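Local coordinates for protein Lpg2148(MvcA) (Legionella pneumophila subsp. pneumophila str. Philadelphia 1, PDB 6K11) that probably acts as a bacterial effector deamidase that removes ubiquitin from the host ubiquitin-conjugating enzyme UBE2N and so regulates its activity, at residues 105-110 / 280-285; 184-189 / 205-210; 170-175 / 223-228. One frame throughout, in Å; residues are numbered along the deposited sequence.

Interaction 1: 105-110 / 280-285; sequences NLKNVL and KYIEKL
Ile282 points its CD1 methyl between Leu106 and Leu110, two leucines one helical turn apart. Leu106 crosses the isoleucine obliquely: with CG anti to the backbone N (chi1 177°), its CD2 lies 3.6 Å from Ile282 CD1. Leu110 comes head-on instead, meeting it tip to tip, with CD1 3.9 Å from Ile282 CD1. These branched, wholly apolar side chains suit the buried seam of two nearly antiparallel helices; the axes of segments 105-110 and 280-285 come within 10.5 Å, their N-to-C directions 160° apart. Both helices lie on the antiparallel sheet: Leu106 and Leu110 also touch strand 325-333, and Tyr281 beside Ile282 packs on strand 228-238.

Lys107 runs antiparallel past Ile282, its CG 3.9 Å from Ile282 CD1, so that its aliphatic part extends the apolar seam. The chain then bends at chi2 and chi3 and lies athwart Glu283, placing Lys107 NZ 2.8 Å from Glu283 OE2, on the anti lone pair. Lys280 NZ reaches the other oxygen, Glu283 OE1, at 3.0 Å from the syn side, 31° out of the carboxylate plane. One carboxylate thus stands between two ammonium groups, a network that probably favours its ionised form and offsets the repulsion between the lysines.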
# COMPACT_ATOMS: atom_id res chain seq x y z
N ASN A 105 -16.25 -12.70 11.95
CA ASN A 105 -16.59 -11.40 12.53
C ASN A 105 -17.08 -10.43 11.45
O ASN A 105 -18.03 -9.67 11.68
CB ASN A 105 -15.41 -10.82 13.31
CG ASN A 105 -14.13 -10.75 12.51
OD1 ASN A 105 -13.99 -11.37 11.46
ND2 ASN A 105 -13.17 -9.98 13.02
N LEU A 106 -16.48 -10.48 10.26
CA LEU A 106 -16.97 -9.68 9.15
C LEU A 106 -18.25 -10.26 8.57
O LEU A 106 -19.18 -9.51 8.25
CB LEU A 106 -15.89 -9.56 8.06
CG LEU A 106 -16.29 -8.78 6.80
CD1 LEU A 106 -16.81 -7.39 7.14
CD2 LEU A 106 -15.12 -8.71 5.80
N LYS A 107 -18.33 -11.58 8.44
CA LYS A 107 -19.55 -12.19 7.92
C LYS A 107 -20.75 -11.85 8.79
O LYS A 107 -21.81 -11.48 8.27
CB LYS A 107 -19.37 -13.71 7.81
CG LYS A 107 -18.43 -14.14 6.68
CD LYS A 107 -18.88 -15.44 6.04
CE LYS A 107 -17.82 -16.52 6.14
NZ LYS A 107 -18.35 -17.81 5.60
N ASN A 108 -20.60 -11.93 10.11
CA ASN A 108 -21.75 -11.69 10.99
C ASN A 108 -22.15 -10.22 11.00
O ASN A 108 -23.34 -9.91 11.17
CB ASN A 108 -21.44 -12.19 12.40
CG ASN A 108 -21.36 -13.71 12.46
OD1 ASN A 108 -21.97 -14.41 11.65
ND2 ASN A 108 -20.58 -14.22 13.41
N VAL A 109 -21.20 -9.30 10.81
CA VAL A 109 -21.56 -7.89 10.66
C VAL A 109 -22.47 -7.70 9.45
O VAL A 109 -23.46 -6.95 9.50
CB VAL A 109 -20.28 -7.02 10.55
CG1 VAL A 109 -20.63 -5.62 10.10
CG2 VAL A 109 -19.56 -6.98 11.88
N LEU A 110 -22.16 -8.38 8.34
CA LEU A 110 -22.96 -8.25 7.13
C LEU A 110 -24.33 -8.90 7.29
O LEU A 110 -25.34 -8.37 6.81
CB LEU A 110 -22.20 -8.84 5.94
CG LEU A 110 -20.84 -8.20 5.62
CD1 LEU A 110 -20.16 -8.92 4.46
CD2 LEU A 110 -20.99 -6.70 5.33
N LYS A 280 -17.82 -16.37 -0.05
CA LYS A 280 -16.65 -17.06 -0.58
C LYS A 280 -15.43 -16.15 -0.65
O LYS A 280 -14.31 -16.58 -0.35
CB LYS A 280 -16.95 -17.62 -1.97
CG LYS A 280 -15.93 -18.66 -2.44
CD LYS A 280 -15.99 -19.92 -1.59
CE LYS A 280 -17.40 -20.53 -1.61
NZ LYS A 280 -17.91 -20.89 -0.25
N TYR A 281 -15.62 -14.88 -1.06
CA TYR A 281 -14.51 -13.93 -1.05
C TYR A 281 -13.91 -13.80 0.35
O TYR A 281 -12.69 -13.86 0.52
CB TYR A 281 -14.96 -12.56 -1.58
CG TYR A 281 -13.81 -11.61 -1.94
CD1 TYR A 281 -13.23 -10.78 -0.98
CD2 TYR A 281 -13.30 -11.55 -3.25
CE1 TYR A 281 -12.18 -9.91 -1.29
CE2 TYR A 281 -12.24 -10.67 -3.57
CZ TYR A 281 -11.69 -9.86 -2.58
OH TYR A 281 -10.63 -9.00 -2.87
N ILE A 282 -14.76 -13.64 1.37
CA ILE A 282 -14.24 -13.49 2.73
C ILE A 282 -13.53 -14.77 3.17
O ILE A 282 -12.47 -14.72 3.81
CB ILE A 282 -15.38 -13.12 3.71
CG1 ILE A 282 -15.88 -11.71 3.42
CG2 ILE A 282 -14.88 -13.20 5.14
CD1 ILE A 282 -17.09 -11.33 4.26
N GLU A 283 -14.09 -15.93 2.82
CA GLU A 283 -13.46 -17.18 3.23
C GLU A 283 -12.05 -17.29 2.67
O GLU A 283 -11.13 -17.71 3.38
CB GLU A 283 -14.32 -18.36 2.79
CG GLU A 283 -15.59 -18.51 3.62
CD GLU A 283 -16.59 -19.44 2.98
OE1 GLU A 283 -16.17 -20.27 2.14
OE2 GLU A 283 -17.80 -19.33 3.31
N LYS A 284 -11.86 -16.89 1.41
CA LYS A 284 -10.53 -16.96 0.81
C LYS A 284 -9.58 -15.95 1.44
O LYS A 284 -8.38 -16.22 1.56
CB LYS A 284 -10.64 -16.75 -0.70
CG LYS A 284 -11.04 -18.01 -1.46
CD LYS A 284 -10.52 -17.96 -2.90
CE LYS A 284 -10.53 -19.32 -3.57
NZ LYS A 284 -10.33 -19.22 -5.05
N LEU A 285 -10.10 -14.78 1.84
CA LEU A 285 -9.27 -13.82 2.58
C LEU A 285 -8.79 -14.42 3.89
O LEU A 285 -7.63 -14.26 4.27
CB LEU A 285 -10.06 -12.53 2.86
CG LEU A 285 -10.25 -11.54 1.72
CD1 LEU A 285 -10.96 -10.27 2.24
CD2 LEU A 285 -8.93 -11.20 1.07

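Interaction 2: 184-189 / 205-210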
# COMPACT_ATOMS: atom_id res chain seq x y z
N ASN A 184 33.77 -8.06 19.74
CA ASN A 184 35.04 -8.73 19.51
C ASN A 184 34.93 -10.25 19.46
O ASN A 184 35.91 -10.92 19.11
CB ASN A 184 36.03 -8.28 20.60
CG ASN A 184 36.44 -6.83 20.44
OD1 ASN A 184 36.21 -6.01 21.32
ND2 ASN A 184 37.03 -6.51 19.29
N ALA A 185 33.78 -10.83 19.79
CA ALA A 185 33.57 -12.26 19.66
C ALA A 185 33.08 -12.67 18.27
O ALA A 185 33.05 -13.86 17.96
CB ALA A 185 32.57 -12.76 20.71
N ILE A 186 32.70 -11.70 17.44
CA ILE A 186 32.17 -11.98 16.11
C ILE A 186 33.24 -11.60 15.09
O ILE A 186 34.02 -10.66 15.31
CB ILE A 186 30.85 -11.22 15.90
CG1 ILE A 186 29.81 -11.80 16.87
CG2 ILE A 186 30.37 -11.32 14.46
CD1 ILE A 186 28.46 -11.11 16.91
N GLY A 187 33.32 -12.38 14.01
CA GLY A 187 34.31 -12.18 12.97
C GLY A 187 34.16 -10.91 12.16
O GLY A 187 33.63 -9.89 12.64
N ASP A 188 34.61 -10.95 10.90
CA ASP A 188 34.71 -9.75 10.06
C ASP A 188 33.90 -9.84 8.78
O ASP A 188 34.13 -9.04 7.87
CB ASP A 188 36.18 -9.47 9.70
CG ASP A 188 37.09 -9.53 10.90
OD1 ASP A 188 36.89 -8.74 11.84
OD2 ASP A 188 38.02 -10.37 10.89
N SER A 189 32.96 -10.78 8.68
CA SER A 189 32.11 -10.81 7.50
C SER A 189 31.22 -9.56 7.46
O SER A 189 31.05 -8.85 8.46
CB SER A 189 31.25 -12.08 7.49
OG SER A 189 32.06 -13.23 7.62
N LYS A 205 30.79 -22.79 17.46
CA LYS A 205 31.88 -21.82 17.53
C LYS A 205 31.51 -20.69 18.49
O LYS A 205 30.32 -20.40 18.68
CB LYS A 205 32.18 -21.22 16.15
CG LYS A 205 32.28 -22.24 15.02
CD LYS A 205 32.86 -21.62 13.75
CE LYS A 205 32.21 -20.28 13.41
NZ LYS A 205 33.13 -19.42 12.59
N PRO A 206 32.49 -20.04 19.12
CA PRO A 206 32.16 -18.88 19.98
C PRO A 206 31.38 -17.79 19.24
O PRO A 206 30.51 -17.16 19.84
CB PRO A 206 33.53 -18.39 20.45
CG PRO A 206 34.40 -19.64 20.43
CD PRO A 206 33.92 -20.42 19.22
N GLU A 207 31.68 -17.55 17.96
CA GLU A 207 30.88 -16.62 17.16
C GLU A 207 29.42 -17.07 17.08
O GLU A 207 28.50 -16.24 17.18
CB GLU A 207 31.50 -16.48 15.77
CG GLU A 207 30.69 -15.73 14.74
CD GLU A 207 31.41 -15.68 13.40
OE1 GLU A 207 31.29 -16.66 12.63
OE2 GLU A 207 32.11 -14.68 13.12
N ASP A 208 29.19 -18.38 16.89
CA ASP A 208 27.83 -18.95 16.92
C ASP A 208 27.10 -18.59 18.21
O ASP A 208 25.90 -18.29 18.19
CB ASP A 208 27.87 -20.48 16.81
CG ASP A 208 28.30 -20.98 15.44
OD1 ASP A 208 28.36 -20.19 14.47
OD2 ASP A 208 28.57 -22.21 15.34
N PHE A 209 27.79 -18.69 19.35
CA PHE A 209 27.18 -18.39 20.64
C PHE A 209 26.90 -16.90 20.80
O PHE A 209 25.93 -16.52 21.45
CB PHE A 209 28.06 -18.87 21.79
CG PHE A 209 27.93 -20.34 22.08
CD1 PHE A 209 26.84 -20.83 22.80
CD2 PHE A 209 28.87 -21.25 21.61
CE1 PHE A 209 26.69 -22.18 23.06
CE2 PHE A 209 28.74 -22.61 21.87
CZ PHE A 209 27.65 -23.08 22.59
N ALA A 210 27.77 -16.05 20.24
CA ALA A 210 27.53 -14.61 20.30
C ALA A 210 26.31 -14.23 19.48
O ALA A 210 25.41 -13.52 19.97
CB ALA A 210 28.77 -13.85 19.83
O HOH W 1 33.19 -14.74 10.47
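The chain leaving helix 176-185 passes the first turn of helix 206-220 closely, with Ile186 CA 4.9 Å from Glu207 CA and the carbonyl O of Ala185 beside the latter. Within the MvcA insertion domain, the C-terminal end of one helix here packs against the N-terminal turn of another.

The small side chains of Ala185 and Ala210 permit the close approach; their CB atoms are 4.1 Å apart. Ile186 supplies the bulk, laying CG1 3.7 Å from Ala210 CB, while its side chain also packs on Ile211 and Ile214 further along helix 206-220. Glu207 runs roughly perpendicular to Ile186. A chi1 of 171° swings its chain opposite the backbone N, and the chain stays extended, which carries the carboxylate across to the loop. There Glu207 OE2 turns its anti lone pair to the backbone N of Gly187, 2.7 Å away at an N-H...O angle of 151°; glycine suits this place because a CB would collide with that oxygen. Lys205, the residue at the N-cap position, reaches forward to Glu207 OE1 in a weak salt bridge, so both oxygens are engaged. A water donates a further hydrogen bond to Glu207 OE2 over 2.9 Å.

Interaction 3: 170-175 / 223-228; sequences FNLGPG and ERFDFW
With chi1 at -66° in Phe170 and -39° in Phe225, each ring has its CG anti to its own carbonyl carbon, and the two side chains run antiparallel past one another into a T-shaped (edge-to-face) pair. Phe225 supplies the edge: its CD1 stands over the centre of the Phe170 ring, while CE1 comes 3.5 Å from Phe170 CG. The centroids are 4.9 Å apart and the planes 80° apart. Leu172 crosses Phe225 at about a right angle, its CD2 3.6 Å from Phe225 CZ, a branched apolar side chain packed against the ring.

The contact joins strand 169-171, an outermost strand of the insertion domain's mixed sheet, to the connection between helix 206-220 and strand 228-238. Phe162 of the adjoining strand and Phe218 of the helix meet Phe225 too, extending the aromatic cluster.

Arg224 is long enough to span from this connection to the strand end. Its bent chain brings Arg224 NH1 2.9 Å from the carbonyl O of Asn171, in a nearly straight bond that lies in the guanidinium plane, though tilted from the carbonyl plane; Gln221 OE1 is a second partner of NH1. Arg224 NH2 lies at the edge of the Phe170 ring, 3.7 Å from Phe170 CD2. Asn171 OD1 accepts from Gly173 N, 2.9 Å away, in an Asx turn.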
# COMPACT_ATOMS: atom_id res chain seq x y z
N PHE A 170 16.01 1.40 18.11
CA PHE A 170 15.72 0.75 19.38
C PHE A 170 17.03 0.25 19.98
O PHE A 170 17.71 -0.59 19.37
CB PHE A 170 14.75 -0.42 19.21
CG PHE A 170 13.37 -0.02 18.78
CD1 PHE A 170 13.06 0.10 17.43
CD2 PHE A 170 12.37 0.21 19.72
CE1 PHE A 170 11.79 0.46 17.02
CE2 PHE A 170 11.08 0.58 19.32
CZ PHE A 170 10.80 0.69 17.96
N ASN A 171 17.37 0.76 21.16
CA ASN A 171 18.47 0.20 21.94
C ASN A 171 18.00 -1.12 22.55
O ASN A 171 16.97 -1.15 23.25
CB ASN A 171 18.94 1.18 23.02
CG ASN A 171 20.23 0.74 23.70
OD1 ASN A 171 20.41 -0.44 24.02
ND2 ASN A 171 21.13 1.69 23.94
N LEU A 172 18.71 -2.20 22.26
CA LEU A 172 18.26 -3.53 22.67
C LEU A 172 18.67 -3.88 24.10
O LEU A 172 18.28 -4.95 24.58
CB LEU A 172 18.79 -4.59 21.69
CG LEU A 172 18.17 -4.55 20.29
CD1 LEU A 172 18.54 -5.83 19.50
CD2 LEU A 172 16.64 -4.40 20.38
N GLY A 173 19.41 -3.03 24.80
CA GLY A 173 19.58 -3.22 26.23
C GLY A 173 20.99 -3.33 26.79
O GLY A 173 21.31 -2.71 27.81
N PRO A 174 21.86 -4.15 26.18
CA PRO A 174 23.19 -4.38 26.76
C PRO A 174 24.02 -3.11 26.90
O PRO A 174 23.99 -2.23 26.04
CB PRO A 174 23.84 -5.36 25.77
CG PRO A 174 22.69 -6.09 25.17
CD PRO A 174 21.60 -5.05 25.04
N GLY A 175 24.81 -3.04 27.98
CA GLY A 175 25.67 -1.90 28.22
C GLY A 175 26.96 -1.97 27.41
O GLY A 175 27.24 -2.96 26.73
N GLU A 223 7.93 -7.84 21.67
CA GLU A 223 6.69 -7.08 21.78
C GLU A 223 6.92 -5.58 21.78
O GLU A 223 5.95 -4.83 21.74
CB GLU A 223 5.91 -7.52 23.02
CG GLU A 223 6.49 -7.05 24.35
CD GLU A 223 7.91 -7.57 24.67
OE1 GLU A 223 8.55 -6.98 25.57
OE2 GLU A 223 8.37 -8.57 24.05
N ARG A 224 8.18 -5.11 21.80
CA ARG A 224 8.44 -3.69 21.60
C ARG A 224 8.26 -3.26 20.15
O ARG A 224 8.13 -2.06 19.88
CB ARG A 224 9.87 -3.33 22.00
CG ARG A 224 10.23 -3.49 23.46
CD ARG A 224 11.72 -3.18 23.66
NE ARG A 224 12.05 -1.76 23.52
CZ ARG A 224 13.29 -1.31 23.38
NH1 ARG A 224 14.30 -2.17 23.37
NH2 ARG A 224 13.54 -0.01 23.26
N PHE A 225 8.30 -4.19 19.21
CA PHE A 225 8.43 -3.85 17.80
C PHE A 225 7.19 -4.29 17.03
O PHE A 225 6.42 -5.14 17.48
CB PHE A 225 9.65 -4.51 17.18
CG PHE A 225 10.84 -4.54 18.09
CD1 PHE A 225 11.39 -3.35 18.55
CD2 PHE A 225 11.43 -5.74 18.44
CE1 PHE A 225 12.50 -3.37 19.37
CE2 PHE A 225 12.53 -5.76 19.27
CZ PHE A 225 13.07 -4.57 19.73
N ASP A 226 7.05 -3.70 15.84
CA ASP A 226 6.00 -4.07 14.89
C ASP A 226 6.71 -4.51 13.62
O ASP A 226 7.32 -3.69 12.93
CB ASP A 226 5.05 -2.88 14.65
CG ASP A 226 3.88 -3.22 13.70
OD1 ASP A 226 3.72 -4.38 13.28
OD2 ASP A 226 3.11 -2.28 13.39
N PHE A 227 6.72 -5.82 13.36
CA PHE A 227 7.37 -6.35 12.16
C PHE A 227 6.45 -6.34 10.94
O PHE A 227 6.89 -6.70 9.84
CB PHE A 227 7.84 -7.78 12.40
CG PHE A 227 8.81 -7.91 13.53
CD1 PHE A 227 9.81 -6.97 13.72
CD2 PHE A 227 8.73 -8.99 14.40
CE1 PHE A 227 10.72 -7.11 14.76
CE2 PHE A 227 9.64 -9.14 15.45
CZ PHE A 227 10.63 -8.20 15.62
N TRP A 228 5.19 -5.97 11.11
CA TRP A 228 4.24 -6.00 10.00
C TRP A 228 4.35 -4.73 9.16
O TRP A 228 4.56 -3.63 9.70
CB TRP A 228 2.82 -6.17 10.52
CG TRP A 228 2.59 -7.50 11.20
CD1 TRP A 228 2.74 -7.79 12.54
CD2 TRP A 228 2.16 -8.72 10.58
NE1 TRP A 228 2.42 -9.11 12.78
CE2 TRP A 228 2.06 -9.70 11.59
CE3 TRP A 228 1.84 -9.08 9.26
CZ2 TRP A 228 1.67 -11.02 11.33
CZ3 TRP A 228 1.44 -10.39 9.00
CH2 TRP A 228 1.36 -11.34 10.03

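In the fold
From the N terminus, helix 104-111 comes first, and interaction 1 is completed only when helix 278-288 returns to it, closing a loop of 169 residues. Both other contacts nest inside that loop. Strand 169-171 opens interaction 3; helix 176-185 follows and leads into interaction 2, which closes on the start of helix 206-220. The chain then runs down that helix to 223-228, completing interaction 3, so interaction 2 is nested within interaction 3 and none cross. Interactions 2 and 3, with centres 22 Å apart, tie together the insertion domain, the latter where the chain enters strand 228-238. Interaction 1 pairs helices over that strand's sheet, its centre 49 Å from that of interaction 2.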